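Long-range contacts in ferrichrome-binding protein (PDB 3G9Q), which binds iron(3+)-hydroxamate complexes such as ferrichrome and hands them to the membrane permease of an ABC transporter for iron uptake: residues V18-G23 with I75-T80; Y25-T30 with T253-L258. All blocks are in the same frame, centred on the assembly; numbering follows the deposited sequence.

Contact 1. Residues V18-G23 with I75-T80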
loop_
_atom_site.group_PDB
_atom_site.type_symbol
_atom_site.label_atom_id
_atom_site.label_comp_id
_atom_site.label_asym_id
_atom_site.label_seq_id
_atom_site.Cartn_x
_atom_site.Cartn_y
_atom_site.Cartn_z
ATOM N N VAL A 18 -21.022 1.761 -1.048
ATOM C CA VAL A 18 -20.565 0.803 -0.056
ATOM C C VAL A 18 -19.406 0.057 -0.723
ATOM O O VAL A 18 -19.579 -0.587 -1.772
ATOM C CB VAL A 18 -21.677 -0.209 0.327
ATOM C CG1 VAL A 18 -21.106 -1.314 1.209
ATOM C CG2 VAL A 18 -22.803 0.504 1.039
ATOM N N VAL A 19 -18.225 0.166 -0.120
ATOM C CA VAL A 19 -17.023 -0.464 -0.648
ATOM C C VAL A 19 -16.645 -1.683 0.173
ATOM O O VAL A 19 -16.219 -1.550 1.311
ATOM C CB VAL A 19 -15.844 0.533 -0.627
ATOM C CG1 VAL A 19 -14.614 -0.095 -1.243
ATOM C CG2 VAL A 19 -16.228 1.798 -1.367
HETATM N N MSE A 20 -16.801 -2.873 -0.389
HETATM C CA MSE A 20 -16.451 -4.076 0.357
HETATM C C MSE A 20 -14.995 -4.511 0.150
HETATM O O MSE A 20 -14.495 -5.409 0.837
HETATM C CB MSE A 20 -17.436 -5.205 0.027
HETATM C CG MSE A 20 -18.742 -5.122 0.834
HETATM SE SE MSE A 20 -20.277 -6.007 0.008
HETATM C CE MSE A 20 -20.065 -7.814 0.705
ATOM N N ALA A 21 -14.311 -3.854 -0.784
ATOM C CA ALA A 21 -12.901 -4.139 -1.060
ATOM C C ALA A 21 -12.051 -3.087 -0.346
ATOM O O ALA A 21 -11.757 -2.040 -0.915
ATOM C CB ALA A 21 -12.641 -4.086 -2.562
ATOM N N ASP A 22 -11.663 -3.365 0.894
ATOM C CA ASP A 22 -10.857 -2.431 1.696
ATOM C C ASP A 22 -9.818 -1.623 0.918
ATOM O O ASP A 22 -9.698 -0.416 1.106
ATOM C CB ASP A 22 -10.139 -3.196 2.812
ATOM C CG ASP A 22 -9.669 -4.561 2.356
ATOM O OD1 ASP A 22 -10.545 -5.393 2.034
ATOM O OD2 ASP A 22 -8.446 -4.806 2.319
ATOM N N GLY A 23 -9.072 -2.304 0.052
ATOM C CA GLY A 23 -8.029 -1.658 -0.725
ATOM C C GLY A 23 -8.411 -0.551 -1.694
ATOM O O GLY A 23 -7.520 0.052 -2.306
ATOM N N ILE A 75 -22.334 -0.499 -5.306
ATOM C CA ILE A 75 -21.545 -1.428 -4.498
ATOM C C ILE A 75 -20.269 -1.836 -5.204
ATOM O O ILE A 75 -20.283 -2.148 -6.391
ATOM C CB ILE A 75 -22.301 -2.736 -4.210
ATOM C CG1 ILE A 75 -23.520 -2.450 -3.365
ATOM C CG2 ILE A 75 -21.404 -3.696 -3.448
ATOM C CD1 ILE A 75 -23.300 -1.855 -1.949
ATOM N N ILE A 76 -19.156 -1.834 -4.492
ATOM C CA ILE A 76 -17.946 -2.281 -5.139
ATOM C C ILE A 76 -17.303 -3.412 -4.343
ATOM O O ILE A 76 -17.104 -3.299 -3.137
ATOM C CB ILE A 76 -16.950 -1.113 -5.390
ATOM C CG1 ILE A 76 -15.638 -1.689 -5.891
ATOM C CG2 ILE A 76 -16.742 -0.277 -4.142
ATOM C CD1 ILE A 76 -14.640 -2.308 -4.868
ATOM N N VAL A 77 -17.015 -4.523 -5.018
ATOM C CA VAL A 77 -16.391 -5.679 -4.369
ATOM C C VAL A 77 -15.393 -6.362 -5.283
ATOM O O VAL A 77 -15.445 -6.199 -6.498
ATOM C CB VAL A 77 -17.417 -6.756 -4.003
ATOM C CG1 VAL A 77 -18.348 -6.255 -2.917
ATOM C CG2 VAL A 77 -18.207 -7.148 -5.249
ATOM N N TRP A 78 -14.495 -7.143 -4.704
ATOM C CA TRP A 78 -13.543 -7.860 -5.527
ATOM C C TRP A 78 -14.216 -9.104 -6.115
ATOM O O TRP A 78 -15.327 -9.467 -5.717
ATOM C CB TRP A 78 -12.313 -8.273 -4.715
ATOM C CG TRP A 78 -11.258 -7.209 -4.628
ATOM C CD1 TRP A 78 -10.729 -6.484 -5.664
ATOM C CD2 TRP A 78 -10.577 -6.773 -3.446
ATOM N NE1 TRP A 78 -9.763 -5.626 -5.196
ATOM C CE2 TRP A 78 -9.647 -5.782 -3.840
ATOM C CE3 TRP A 78 -10.659 -7.125 -2.093
ATOM C CZ2 TRP A 78 -8.806 -5.135 -2.924
ATOM C CZ3 TRP A 78 -9.820 -6.481 -1.181
ATOM C CH2 TRP A 78 -8.906 -5.499 -1.603
ATOM N N THR A 79 -13.556 -9.742 -7.084
ATOM C CA THR A 79 -14.089 -10.960 -7.691
ATOM C C THR A 79 -13.602 -12.171 -6.907
ATOM O O THR A 79 -14.238 -13.219 -6.930
ATOM C CB THR A 79 -13.645 -11.139 -9.171
ATOM O OG1 THR A 79 -12.283 -10.718 -9.327
ATOM C CG2 THR A 79 -14.554 -10.361 -10.110
ATOM N N THR A 80 -12.475 -12.024 -6.214
ATOM C CA THR A 80 -11.910 -13.125 -5.432
ATOM C C THR A 80 -12.538 -13.205 -4.037
ATOM O O THR A 80 -13.762 -13.286 -3.892
ATOM C CB THR A 80 -10.345 -12.991 -5.287
ATOM O OG1 THR A 80 -10.010 -11.723 -4.698
ATOM C CG2 THR A 80 -9.661 -13.112 -6.649
#
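Ala21 projects its methyl over the face of Trp78, 3.5 Å from CB to the centroid of the six-membered ring and only 14° off the ring normal, a CH-pi contact. The same CB touches Ile76 CD1 at 3.5 Å, so this small bump fills the hollow between an indole face and the end of an isoleucine chain. Trp78 can serve as that wall because its CG lies beside the backbone N (chi1 -85°), swinging the ring across to the partner segment. The Asp22 carboxylate stands nearly perpendicular to the indole plane, with OD1 near CZ3. With an alanine here instead of Trp78, the Ala21 methyl would probably lose the surface it rests on, and the Tyr24 hydroxyl its bond with the indole NE1.

Before the chain turns away at Met20, the two segments run as neighbouring parallel strands. Ile76 straddles Val19 in the usual parallel manner, its N donating to Val18 O (3.0 Å) and its O accepting from Met20 N (2.8 Å). Side chains then pair alongside one another on alternate faces. On one, Ile76 CG2 fits against both branches of Val19, 3.5 Å from CG2 and 3.6 Å from CG1. On the other, Ile75 CD1 tucks under the fork of Val18, and Val77 CG1 lies alongside the extended inner part of the selenomethionine Met20, against CB and SE, before the chain bends at SE.

These strands, 17-19 and 74-78, are the central pair of a four-stranded parallel sheet, flanked by 35-37 and 94-97. Val67 of helix 64-68 packs on Val18, Met20 and Ile75, Leu88 of helix 85-91 packs on Met20 and Val77, while Ile76 and Trp78 meet Val97 of the neighbouring strand.

Contact 2. Residues Y25-T30 with T253-L258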
loop_
_atom_site.group_PDB
_atom_site.type_symbol
_atom_site.label_atom_id
_atom_site.label_comp_id
_atom_site.label_asym_id
_atom_site.label_seq_id
_atom_site.Cartn_x
_atom_site.Cartn_y
_atom_site.Cartn_z
ATOM N N TYR A 25 -11.078 1.850 -0.765
ATOM C CA TYR A 25 -11.682 2.945 0.004
ATOM C C TYR A 25 -11.002 4.290 -0.254
ATOM O O TYR A 25 -11.675 5.282 -0.555
ATOM C CB TYR A 25 -11.657 2.636 1.508
ATOM C CG TYR A 25 -12.112 3.798 2.351
ATOM C CD1 TYR A 25 -13.460 4.167 2.411
ATOM C CD2 TYR A 25 -11.193 4.585 3.007
ATOM C CE1 TYR A 25 -13.874 5.308 3.107
ATOM C CE2 TYR A 25 -11.581 5.710 3.696
ATOM C CZ TYR A 25 -12.921 6.078 3.748
ATOM O OH TYR A 25 -13.272 7.219 4.455
ATOM N N GLY A 26 -9.673 4.315 -0.134
ATOM C CA GLY A 26 -8.920 5.539 -0.368
ATOM C C GLY A 26 -9.075 6.145 -1.762
ATOM O O GLY A 26 -8.854 7.344 -1.943
ATOM N N TYR A 27 -9.439 5.322 -2.750
ATOM C CA TYR A 27 -9.632 5.793 -4.129
ATOM C C TYR A 27 -10.859 6.689 -4.254
ATOM O O TYR A 27 -10.807 7.759 -4.860
ATOM C CB TYR A 27 -9.800 4.618 -5.116
ATOM C CG TYR A 27 -8.527 3.874 -5.436
ATOM C CD1 TYR A 27 -8.080 2.856 -4.612
ATOM C CD2 TYR A 27 -7.750 4.218 -6.533
ATOM C CE1 TYR A 27 -6.897 2.202 -4.862
ATOM C CE2 TYR A 27 -6.556 3.570 -6.793
ATOM C CZ TYR A 27 -6.134 2.563 -5.955
ATOM O OH TYR A 27 -4.941 1.899 -6.187
ATOM N N PHE A 28 -11.966 6.229 -3.683
ATOM C CA PHE A 28 -13.222 6.952 -3.732
ATOM C C PHE A 28 -13.118 8.180 -2.832
ATOM O O PHE A 28 -13.705 9.221 -3.122
ATOM C CB PHE A 28 -14.364 6.016 -3.305
ATOM C CG PHE A 28 -14.759 5.010 -4.371
ATOM C CD1 PHE A 28 -15.860 5.230 -5.181
ATOM C CD2 PHE A 28 -13.993 3.872 -4.600
ATOM C CE1 PHE A 28 -16.187 4.336 -6.204
ATOM C CE2 PHE A 28 -14.317 2.979 -5.623
ATOM C CZ PHE A 28 -15.411 3.215 -6.421
ATOM N N LYS A 29 -12.354 8.065 -1.749
ATOM C CA LYS A 29 -12.172 9.193 -0.845
ATOM C C LYS A 29 -11.470 10.296 -1.635
ATOM O O LYS A 29 -11.902 11.447 -1.625
ATOM C CB LYS A 29 -11.336 8.785 0.381
ATOM C CG LYS A 29 -11.221 9.859 1.453
ATOM C CD LYS A 29 -12.573 10.289 1.946
ATOM C CE LYS A 29 -12.477 11.675 2.546
ATOM N NZ LYS A 29 -13.826 12.285 2.717
ATOM N N THR A 30 -10.397 9.950 -2.337
ATOM C CA THR A 30 -9.692 10.955 -3.127
ATOM C C THR A 30 -10.644 11.614 -4.137
ATOM O O THR A 30 -10.693 12.839 -4.243
ATOM C CB THR A 30 -8.482 10.361 -3.890
ATOM O OG1 THR A 30 -7.581 9.763 -2.955
ATOM C CG2 THR A 30 -7.734 11.455 -4.643
ATOM N N THR A 253 -2.335 0.342 -1.278
ATOM C CA THR A 253 -1.605 1.156 -2.241
ATOM C C THR A 253 -2.546 2.149 -2.916
ATOM O O THR A 253 -2.390 2.460 -4.093
ATOM C CB THR A 253 -0.938 0.293 -3.357
ATOM O OG1 THR A 253 -1.945 -0.451 -4.065
ATOM C CG2 THR A 253 0.088 -0.673 -2.764
ATOM N N ASP A 254 -3.535 2.635 -2.177
ATOM C CA ASP A 254 -4.478 3.608 -2.719
ATOM C C ASP A 254 -3.807 4.983 -2.593
ATOM O O ASP A 254 -2.827 5.129 -1.867
ATOM C CB ASP A 254 -5.776 3.573 -1.918
ATOM C CG ASP A 254 -5.533 3.727 -0.427
ATOM O OD1 ASP A 254 -5.025 2.764 0.196
ATOM O OD2 ASP A 254 -5.831 4.816 0.110
ATOM N N PRO A 255 -4.337 6.009 -3.282
ATOM C CA PRO A 255 -3.807 7.386 -3.280
ATOM C C PRO A 255 -3.480 7.983 -1.904
ATOM O O PRO A 255 -2.469 8.682 -1.736
ATOM C CB PRO A 255 -4.893 8.175 -4.005
ATOM C CG PRO A 255 -5.443 7.171 -4.973
ATOM C CD PRO A 255 -5.549 5.917 -4.117
ATOM N N ILE A 256 -4.339 7.729 -0.922
ATOM C CA ILE A 256 -4.101 8.240 0.425
ATOM C C ILE A 256 -2.966 7.493 1.127
ATOM O O ILE A 256 -2.112 8.110 1.760
ATOM C CB ILE A 256 -5.332 8.099 1.312
ATOM C CG1 ILE A 256 -6.510 8.818 0.672
ATOM C CG2 ILE A 256 -5.002 8.619 2.718
ATOM C CD1 ILE A 256 -7.866 8.512 1.299
ATOM N N SER A 257 -2.986 6.164 1.036
ATOM C CA SER A 257 -1.970 5.338 1.668
ATOM C C SER A 257 -0.601 5.589 1.047
ATOM O O SER A 257 0.420 5.626 1.749
ATOM C CB SER A 257 -2.315 3.856 1.535
ATOM O OG SER A 257 -3.409 3.497 2.358
ATOM N N LEU A 258 -0.586 5.751 -0.274
ATOM C CA LEU A 258 0.645 6.010 -1.003
ATOM C C LEU A 258 1.253 7.317 -0.506
ATOM O O LEU A 258 2.468 7.411 -0.310
ATOM C CB LEU A 258 0.375 6.079 -2.515
ATOM C CG LEU A 258 0.038 4.759 -3.227
ATOM C CD1 LEU A 258 -0.207 5.008 -4.707
ATOM C CD2 LEU A 258 1.178 3.767 -3.031
#
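Gly26 O, against which Ile256 CD1 packs, is gripped by two donors of Thr30: the backbone N at 3.1 Å, the i to i+4 bond of an alpha helix, and the hydroxyl OG1 at 2.9 Å. The second bond fixes the Thr30 side chain, whose OG1 lies beside its own backbone N (chi1 -58°) and can fold back along the helix while the same oxygen rests against Pro255 CB. Gly26, having no side chain, lets the loop before helix 255-270 approach to 5.4 Å between its CA and that of Asp254, whose OD2 faces the glycine CA.

Asp254 is the N-cap of that helix. Its CG is held between the backbone N and the carbonyl carbon (chi1 53°), turning the carboxylate back over the first turn. There OD2 accepts from Ser257 N at 3.3 Å, from well above the carboxylate plane, and OD1 takes the Ser257 hydroxyl OG at 2.8 Å, on its syn side. In this solute-binding protein, as in its class III relatives, a long helix joins two lobes; the contact sets helix 25-31 of the N-terminal lobe against the start of the C-terminal helix.

Tyr27 and Pro255 meet almost at right angles: Pro255 CD sits over the centre of the phenol ring, 3.6 Å from its centroid and 8° off the normal, a CH-pi contact. Asp254 CB approaches the same ring obliquely near CE1. At the other flank, Ile256 CD1 reaches Lys29 CB and CG, while the rest of the lysine chain, bent at chi2, heads off from the contact. Trp124 of the long helix 118-143 packs on both Thr30 and Pro255, and Leu108 of helix 106-115 on Tyr27.

Overall arrangement
Contact 1 and contact 2 lie about 14 Å apart, centre to centre, and share the N-terminal part of the fold, where strand 17-19 and helix 25-31 are consecutive. Their segments alternate along the chain: 18-23, 25-30, 75-80, 253-258. Strand 17-19 leads through a short turn into helix 25-31; the strand pairs within the parallel sheet, and the helix meets residues from near the end of the chain. The contacts touch lightly, at Gly23 O with Asp254 CB and Val19 CG1 with Tyr25 N. Contact 1 builds the centre of the N-terminal sheet, whereas contact 2 docks the C-terminal helix 255-270 onto that lobe, bringing parts from near the two ends of the sequence together.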